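Local atomic coordinates of titin (PDB entry 2J8H), a protein that forms a giant elastic filament of muscle, built largely of immunoglobulin-like domains such as this A-band tandem pair, and also carries a serine/threonine kinase activity. Residues A[13-18]-A[93-98]; A[114-119]-A[191-196]. All coordinates share one frame; numbering follows the deposited sequence.

Overall arrangement
Interactions 1 and 2 are the same element of the immunoglobulin I-set fold, met once in each of two tandem domains: a short early strand (A' in I-set nomenclature) running parallel to the final G strand. They come in series along the chain, since 13-18 and 93-98 close the first domain before 114-119 and 191-196 close the second. Their centres lie 41 Å apart and their nearest atoms about 20 Å, without touching. Interaction 1 sits close to the junction, on strand 86-102, which continues onward to pair with strand 123-131 of the second domain. Interaction 2 reaches toward the C-terminal end. That one strand serves both domains is consistent with the rigid conformation of this tandem.

Interaction 1: residues A[13-18]-A[93-98]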
ATOM      1  N   ASN A  13       6.234  20.037  12.250  1.00 53.14           N
ATOM      2  CA  ASN A  13       5.867  20.100  10.837  1.00 52.78           C
ATOM      3  C   ASN A  13       6.188  18.756  10.188  1.00 52.45           C
ATOM      4  O   ASN A  13       7.235  18.144  10.482  1.00 53.29           O
ATOM      5  CB  ASN A  13       6.632  21.214  10.115  1.00 52.80           C
ATOM      6  CG  ASN A  13       6.120  22.604  10.448  1.00 52.97           C
ATOM      7  OD1 ASN A  13       5.037  22.771  11.018  1.00 52.62           O
ATOM      8  ND2 ASN A  13       6.887  23.617  10.055  1.00 51.80           N
ATOM      9  N   LEU A  14       5.306  18.297   9.306  1.00 51.61           N
ATOM     10  CA  LEU A  14       5.425  16.971   8.682  1.00 51.35           C
ATOM     11  C   LEU A  14       5.444  17.091   7.170  1.00 50.41           C
ATOM     12  O   LEU A  14       4.759  17.941   6.614  1.00 50.01           O
ATOM     13  CB  LEU A  14       4.214  16.094   9.004  1.00 51.63           C
ATOM     14  CG  LEU A  14       3.875  15.628  10.421  1.00 54.35           C
ATOM     15  CD1 LEU A  14       2.574  14.825  10.373  1.00 55.57           C
ATOM     16  CD2 LEU A  14       5.035  14.791  10.974  1.00 57.07           C
ATOM     17  N   ASN A  15       6.203  16.201   6.534  1.00 49.76           N
ATOM     18  CA  ASN A  15       6.168  15.959   5.101  1.00 49.45           C
ATOM     19  C   ASN A  15       5.938  14.468   4.901  1.00 48.79           C
ATOM     20  O   ASN A  15       6.801  13.653   5.207  1.00 48.60           O
ATOM     21  CB  ASN A  15       7.486  16.351   4.454  1.00 49.48           C
ATOM     22  CG  ASN A  15       7.634  17.843   4.308  1.00 51.33           C
ATOM     23  OD1 ASN A  15       7.787  18.552   5.287  1.00 55.91           O
ATOM     24  ND2 ASN A  15       7.591  18.327   3.079  1.00 55.07           N
ATOM     25  N   VAL A  16       4.781  14.118   4.372  1.00 47.74           N
ATOM     26  CA  VAL A  16       4.354  12.732   4.300  1.00 47.74           C
ATOM     27  C   VAL A  16       4.035  12.394   2.861  1.00 47.35           C
ATOM     28  O   VAL A  16       3.494  13.209   2.120  1.00 46.17           O
ATOM     29  CB  VAL A  16       3.116  12.507   5.204  1.00 47.33           C
ATOM     30  CG1 VAL A  16       2.577  11.077   5.098  1.00 47.37           C
ATOM     31  CG2 VAL A  16       3.485  12.816   6.623  1.00 48.16           C
ATOM     32  N   ARG A  17       4.410  11.192   2.453  1.00 47.70           N
ATOM     33  CA  ARG A  17       4.112  10.739   1.115  1.00 48.20           C
ATOM     34  C   ARG A  17       2.612  10.523   0.978  1.00 48.22           C
ATOM     35  O   ARG A  17       1.965  10.042   1.890  1.00 48.40           O
ATOM     36  CB  ARG A  17       4.887   9.456   0.789  1.00 47.58           C
ATOM     37  CG  ARG A  17       4.692   8.947  -0.613  1.00 48.38           C
ATOM     38  CD  ARG A  17       5.318   9.849  -1.661  1.00 49.44           C
ATOM     39  NE  ARG A  17       6.709  10.220  -1.367  1.00 48.82           N
ATOM     40  CZ  ARG A  17       7.787   9.499  -1.669  1.00 50.10           C
ATOM     41  NH1 ARG A  17       7.693   8.322  -2.298  1.00 48.15           N
ATOM     42  NH2 ARG A  17       8.989   9.973  -1.345  1.00 51.07           N
ATOM     43  N   TYR A  18       2.075  10.934  -0.160  1.00 49.14           N
ATOM     44  CA  TYR A  18       0.703  10.657  -0.570  1.00 49.69           C
ATOM     45  C   TYR A  18       0.285   9.213  -0.234  1.00 49.82           C
ATOM     46  O   TYR A  18       1.053   8.283  -0.459  1.00 48.85           O
ATOM     47  CB  TYR A  18       0.651  10.900  -2.077  1.00 51.04           C
ATOM     48  CG  TYR A  18      -0.609  10.542  -2.794  1.00 50.55           C
ATOM     49  CD1 TYR A  18      -1.777  11.263  -2.585  1.00 52.84           C
ATOM     50  CD2 TYR A  18      -0.617   9.521  -3.730  1.00 52.56           C
ATOM     51  CE1 TYR A  18      -2.943  10.951  -3.263  1.00 52.36           C
ATOM     52  CE2 TYR A  18      -1.773   9.200  -4.422  1.00 53.83           C
ATOM     53  CZ  TYR A  18      -2.943   9.926  -4.174  1.00 54.20           C
ATOM     54  OH  TYR A  18      -4.097   9.614  -4.871  1.00 54.78           O
ATOM     55  N   SER A  93       2.365  22.301  10.164  1.00 48.80           N
ATOM     56  CA  SER A  93       1.881  22.130   8.810  1.00 48.70           C
ATOM     57  C   SER A  93       2.164  20.702   8.360  1.00 48.66           C
ATOM     58  O   SER A  93       3.210  20.123   8.679  1.00 48.95           O
ATOM     59  CB  SER A  93       2.597  23.098   7.906  1.00 49.29           C
ATOM     60  OG  SER A  93       3.949  22.700   7.815  1.00 52.05           O
ATOM     61  N   LEU A  94       1.221  20.141   7.622  1.00 48.23           N
ATOM     62  CA  LEU A  94       1.420  18.918   6.899  1.00 48.05           C
ATOM     63  C   LEU A  94       1.576  19.268   5.408  1.00 47.83           C
ATOM     64  O   LEU A  94       0.725  19.933   4.832  1.00 47.40           O
ATOM     65  CB  LEU A  94       0.212  18.025   7.101  1.00 47.90           C
ATOM     66  CG  LEU A  94       0.195  16.706   6.327  1.00 48.88           C
ATOM     67  CD1 LEU A  94       1.499  15.894   6.487  1.00 49.77           C
ATOM     68  CD2 LEU A  94      -1.016  15.905   6.763  1.00 47.98           C
ATOM     69  N   GLU A  95       2.679  18.861   4.798  1.00 47.69           N
ATOM     70  CA  GLU A  95       2.819  18.962   3.376  1.00 48.24           C
ATOM     71  C   GLU A  95       2.812  17.536   2.870  1.00 47.64           C
ATOM     72  O   GLU A  95       3.356  16.643   3.507  1.00 46.81           O
ATOM     73  CB  GLU A  95       4.100  19.709   3.014  1.00 48.61           C
ATOM     74  CG  GLU A  95       3.881  21.230   3.035  1.00 51.38           C
ATOM     75  CD  GLU A  95       5.036  22.017   3.634  1.00 52.69           C
ATOM     76  OE1 GLU A  95       6.164  21.959   3.067  1.00 57.71           O
ATOM     77  OE2 GLU A  95       4.792  22.733   4.654  1.00 60.72           O
ATOM     78  N   VAL A  96       2.153  17.316   1.745  1.00 47.73           N
ATOM     79  CA  VAL A  96       1.968  15.971   1.231  1.00 47.38           C
ATOM     80  C   VAL A  96       2.722  15.885  -0.066  1.00 47.21           C
ATOM     81  O   VAL A  96       2.490  16.671  -0.991  1.00 46.17           O
ATOM     82  CB  VAL A  96       0.481  15.603   1.036  1.00 47.48           C
ATOM     83  CG1 VAL A  96       0.351  14.210   0.403  1.00 45.95           C
ATOM     84  CG2 VAL A  96      -0.277  15.679   2.381  1.00 48.08           C
ATOM     85  N   GLU A  97       3.641  14.930  -0.118  1.00 47.36           N
ATOM     86  CA  GLU A  97       4.524  14.771  -1.249  1.00 47.78           C
ATOM     87  C   GLU A  97       3.820  13.861  -2.240  1.00 47.19           C
ATOM     88  O   GLU A  97       3.391  12.760  -1.890  1.00 45.44           O
ATOM     89  CB  GLU A  97       5.856  14.131  -0.837  1.00 48.31           C
ATOM     90  CG  GLU A  97       6.467  14.668   0.473  1.00 49.42           C
ATOM     91  CD  GLU A  97       7.655  13.835   0.945  1.00 50.35           C
ATOM     92  OE1 GLU A  97       7.669  12.591   0.719  1.00 53.79           O
ATOM     93  OE2 GLU A  97       8.588  14.431   1.521  1.00 53.27           O
ATOM     94  N   VAL A  98       3.667  14.341  -3.466  1.00 47.05           N
ATOM     95  CA  VAL A  98       3.045  13.543  -4.517  1.00 47.31           C
ATOM     96  C   VAL A  98       4.020  13.545  -5.680  1.00 47.63           C
ATOM     97  O   VAL A  98       4.308  14.612  -6.251  1.00 47.52           O
ATOM     98  CB  VAL A  98       1.691  14.138  -4.963  1.00 47.74           C
ATOM     99  CG1 VAL A  98       1.023  13.228  -5.985  1.00 48.37           C
ATOM    100  CG2 VAL A  98       0.776  14.401  -3.748  1.00 48.45           C
TER
HETATM  101  O   HOH W   1       5.392  20.601   6.546  1.00 45.58           O
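N13 OD1 accepts a hydrogen bond from S93 N at 2.8 Å, with the donor 44° out of the amide plane, and so starts the parallel pairing of the two segments. Five backbone hydrogen bonds follow, alternating in direction: L14 N to S93 O, E95 N to L14 O, V16 N to E95 O, E97 N to V16 O and Y18 N to E97 O. A water further bridges the strands, 2.7 Å from L14 O and 2.8 Å from S93 OG.

The polar and charged side chains N15, R17, E95 and E97 share one face. With CG beside its backbone N (chi1 -43°), E97 extends across to the partner strand, where OE2 rests 3.7 Å from N15 CB. Its OE1 meets the edge of the R17 guanidinium in a salt bridge whose NE–OE1 hydrogen bond is weak, 3.3 Å long, the two planes 29° apart; R17 NH1 bonds more firmly to N21 O of the second subunit. Replacing E97 by alanine is likely to leave R17 NE without its acidic mate and open a gap beside N15.

L14, V16, L94 and V96 form the apolar face. L94 CD1 touches both L14 and V16, 3.7 Å from L14 CB and equally far from V16 CG2. Past the last bridged pair, V98 CG2 lies 3.9 Å from Y18 CB.

This parallel pairing of A' with G is characteristic of I-set domains. Strand 22-29 backs L14, V16 and L94 through A22, V69 adjoins V16 and V96, and V98 joins strand 123-131 of the second domain, whose F184 packs on E97.

Interaction 2: residues A[114-119]-A[191-196]; sequences VHALRG and VELDVA
V114 to L117 run parallel to L193 to A196, their axes 4.5 Å apart at closest and inclined by 27°. Five backbone bonds join the strands: V114 N and A116 N give to E192 O and D194 O, D194 N and A196 N to V114 O and A116 O, and R118 N to A196 O just past the end of the first strand.

The distinctive side-chain pair is H115 with D194. H115 ND1 donates to the syn lone pair of D194 OD1 at 2.6 Å, the oxygen lying close to the imidazole plane, while ring and carboxylate are turned 53° apart. D194 holds CG between its backbone N and carbonyl carbon (chi1 69°), which brings OD1 over toward the histidine. On the opposite face L193 CD1 nestles against V114 CG1 at 3.7 Å and A116 CB at 3.9 Å, and V114 CG2 meets V191 CG1. Farther along, L117 CD2 touches A196 CB at 3.7 Å, on the histidine side.

The pairing is the A'-G edge of the second I-set domain. V122 and V168 close over the buried A116, L193 packs on F164 and Y176, and strand 185-196 continues the sheet antiparallel to strand 174-182.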
ATOM      1  N   VAL A 114      -5.120   9.595 -30.247  1.00 49.72           N
ATOM      2  CA  VAL A 114      -6.103  10.579 -30.676  1.00 49.61           C
ATOM      3  C   VAL A 114      -6.262  10.384 -32.174  1.00 49.76           C
ATOM      4  O   VAL A 114      -5.280  10.345 -32.901  1.00 50.00           O
ATOM      5  CB  VAL A 114      -5.666  12.022 -30.321  1.00 49.46           C
ATOM      6  CG1 VAL A 114      -6.669  13.032 -30.864  1.00 47.42           C
ATOM      7  CG2 VAL A 114      -5.531  12.168 -28.805  1.00 48.71           C
ATOM      8  N   HIS A 115      -7.500  10.209 -32.612  1.00 50.53           N
ATOM      9  CA  HIS A 115      -7.811  10.017 -34.021  1.00 51.15           C
ATOM     10  C   HIS A 115      -8.540  11.280 -34.466  1.00 51.42           C
ATOM     11  O   HIS A 115      -9.626  11.593 -33.971  1.00 52.10           O
ATOM     12  CB  HIS A 115      -8.657   8.751 -34.190  1.00 52.23           C
ATOM     13  CG  HIS A 115      -8.121   7.584 -33.424  1.00 54.47           C
ATOM     14  ND1 HIS A 115      -6.901   7.007 -33.709  1.00 57.16           N
ATOM     15  CD2 HIS A 115      -8.600   6.930 -32.337  1.00 57.12           C
ATOM     16  CE1 HIS A 115      -6.667   6.030 -32.851  1.00 58.29           C
ATOM     17  NE2 HIS A 115      -7.685   5.960 -32.012  1.00 57.37           N
ATOM     18  N   ALA A 116      -7.920  12.040 -35.356  1.00 50.87           N
ATOM     19  CA  ALA A 116      -8.465  13.326 -35.745  1.00 50.92           C
ATOM     20  C   ALA A 116      -8.750  13.353 -37.233  1.00 50.75           C
ATOM     21  O   ALA A 116      -8.210  12.556 -37.985  1.00 50.56           O
ATOM     22  CB  ALA A 116      -7.493  14.447 -35.364  1.00 50.48           C
ATOM     23  N   LEU A 117      -9.612  14.281 -37.636  1.00 51.07           N
ATOM     24  CA  LEU A 117      -9.846  14.576 -39.037  1.00 51.38           C
ATOM     25  C   LEU A 117      -9.205  15.924 -39.385  1.00 51.32           C
ATOM     26  O   LEU A 117      -9.107  16.797 -38.524  1.00 50.60           O
ATOM     27  CB  LEU A 117     -11.344  14.647 -39.305  1.00 51.93           C
ATOM     28  CG  LEU A 117     -12.152  13.363 -39.121  1.00 53.51           C
ATOM     29  CD1 LEU A 117     -13.609  13.672 -39.436  1.00 54.77           C
ATOM     30  CD2 LEU A 117     -11.645  12.212 -40.003  1.00 54.70           C
ATOM     31  N   ARG A 118      -8.773  16.090 -40.635  1.00 50.98           N
ATOM     32  CA  ARG A 118      -8.177  17.338 -41.063  1.00 51.39           C
ATOM     33  C   ARG A 118      -9.065  18.506 -40.692  1.00 50.76           C
ATOM     34  O   ARG A 118     -10.283  18.462 -40.913  1.00 49.89           O
ATOM     35  CB  ARG A 118      -7.984  17.375 -42.574  1.00 51.78           C
ATOM     36  CG  ARG A 118      -6.739  16.690 -43.069  1.00 53.20           C
ATOM     37  CD  ARG A 118      -6.731  16.729 -44.591  1.00 54.42           C
ATOM     38  NE  ARG A 118      -6.044  17.903 -45.145  1.00 57.14           N
ATOM     39  CZ  ARG A 118      -6.278  18.423 -46.353  1.00 58.26           C
ATOM     40  NH1 ARG A 118      -7.223  17.921 -47.156  1.00 58.46           N
ATOM     41  NH2 ARG A 118      -5.573  19.476 -46.756  1.00 58.09           N
ATOM     42  N   GLY A 119      -8.441  19.547 -40.143  1.00 50.04           N
ATOM     43  CA  GLY A 119      -9.135  20.768 -39.769  1.00 50.38           C
ATOM     44  C   GLY A 119      -9.768  20.762 -38.396  1.00 50.10           C
ATOM     45  O   GLY A 119     -10.220  21.791 -37.921  1.00 50.10           O
ATOM     46  N   VAL A 191       1.613  10.016 -26.697  1.00 46.36           N
ATOM     47  CA  VAL A 191       0.313   9.964 -27.355  1.00 45.86           C
ATOM     48  C   VAL A 191       0.534   9.962 -28.869  1.00 45.65           C
ATOM     49  O   VAL A 191       1.239  10.832 -29.387  1.00 45.26           O
ATOM     50  CB  VAL A 191      -0.515  11.218 -27.010  1.00 45.48           C
ATOM     51  CG1 VAL A 191      -1.849  11.190 -27.710  1.00 45.34           C
ATOM     52  CG2 VAL A 191      -0.688  11.339 -25.508  1.00 45.66           C
ATOM     53  N   GLU A 192      -0.038   8.991 -29.570  1.00 45.00           N
ATOM     54  CA  GLU A 192       0.015   9.008 -31.023  1.00 45.60           C
ATOM     55  C   GLU A 192      -1.220   9.701 -31.571  1.00 46.36           C
ATOM     56  O   GLU A 192      -2.352   9.333 -31.232  1.00 45.53           O
ATOM     57  CB  GLU A 192       0.119   7.613 -31.625  1.00 45.47           C
ATOM     58  CG  GLU A 192       0.161   7.700 -33.150  1.00 44.86           C
ATOM     59  CD  GLU A 192       0.390   6.391 -33.830  1.00 46.11           C
ATOM     60  OE1 GLU A 192       0.390   5.350 -33.137  1.00 47.71           O
ATOM     61  OE2 GLU A 192       0.565   6.415 -35.067  1.00 45.08           O
ATOM     62  N   LEU A 193      -0.988  10.694 -32.434  1.00 47.24           N
ATOM     63  CA  LEU A 193      -2.052  11.390 -33.136  1.00 47.51           C
ATOM     64  C   LEU A 193      -2.029  10.912 -34.557  1.00 47.71           C
ATOM     65  O   LEU A 193      -0.987  10.919 -35.183  1.00 47.28           O
ATOM     66  CB  LEU A 193      -1.812  12.901 -33.111  1.00 47.73           C
ATOM     67  CG  LEU A 193      -2.768  13.815 -33.889  1.00 48.17           C
ATOM     68  CD1 LEU A 193      -4.208  13.499 -33.564  1.00 49.51           C
ATOM     69  CD2 LEU A 193      -2.485  15.301 -33.584  1.00 48.10           C
ATOM     70  N   ASP A 194      -3.165  10.472 -35.075  1.00 48.67           N
ATOM     71  CA  ASP A 194      -3.263  10.222 -36.506  1.00 49.20           C
ATOM     72  C   ASP A 194      -4.328  11.127 -37.073  1.00 49.58           C
ATOM     73  O   ASP A 194      -5.272  11.495 -36.386  1.00 48.85           O
ATOM     74  CB  ASP A 194      -3.537   8.760 -36.819  1.00 50.11           C
ATOM     75  CG  ASP A 194      -4.914   8.325 -36.406  1.00 51.38           C
ATOM     76  OD1 ASP A 194      -5.105   8.060 -35.196  1.00 53.15           O
ATOM     77  OD2 ASP A 194      -5.786   8.246 -37.298  1.00 53.22           O
ATOM     78  N   VAL A 195      -4.154  11.512 -38.329  1.00 50.33           N
ATOM     79  CA  VAL A 195      -5.074  12.427 -38.970  1.00 51.44           C
ATOM     80  C   VAL A 195      -5.640  11.754 -40.210  1.00 52.95           C
ATOM     81  O   VAL A 195      -4.891  11.274 -41.056  1.00 52.68           O
ATOM     82  CB  VAL A 195      -4.380  13.749 -39.337  1.00 51.26           C
ATOM     83  CG1 VAL A 195      -5.376  14.704 -40.038  1.00 51.20           C
ATOM     84  CG2 VAL A 195      -3.771  14.390 -38.095  1.00 48.98           C
ATOM     85  N   ALA A 196      -6.967  11.692 -40.288  1.00 54.67           N
ATOM     86  CA  ALA A 196      -7.649  11.145 -41.453  1.00 55.94           C
ATOM     87  C   ALA A 196      -8.231  12.295 -42.266  1.00 58.59           C
ATOM     88  O   ALA A 196      -8.539  13.370 -41.744  1.00 59.37           O
ATOM     89  CB  ALA A 196      -8.748  10.186 -41.016  1.00 56.30           C
TER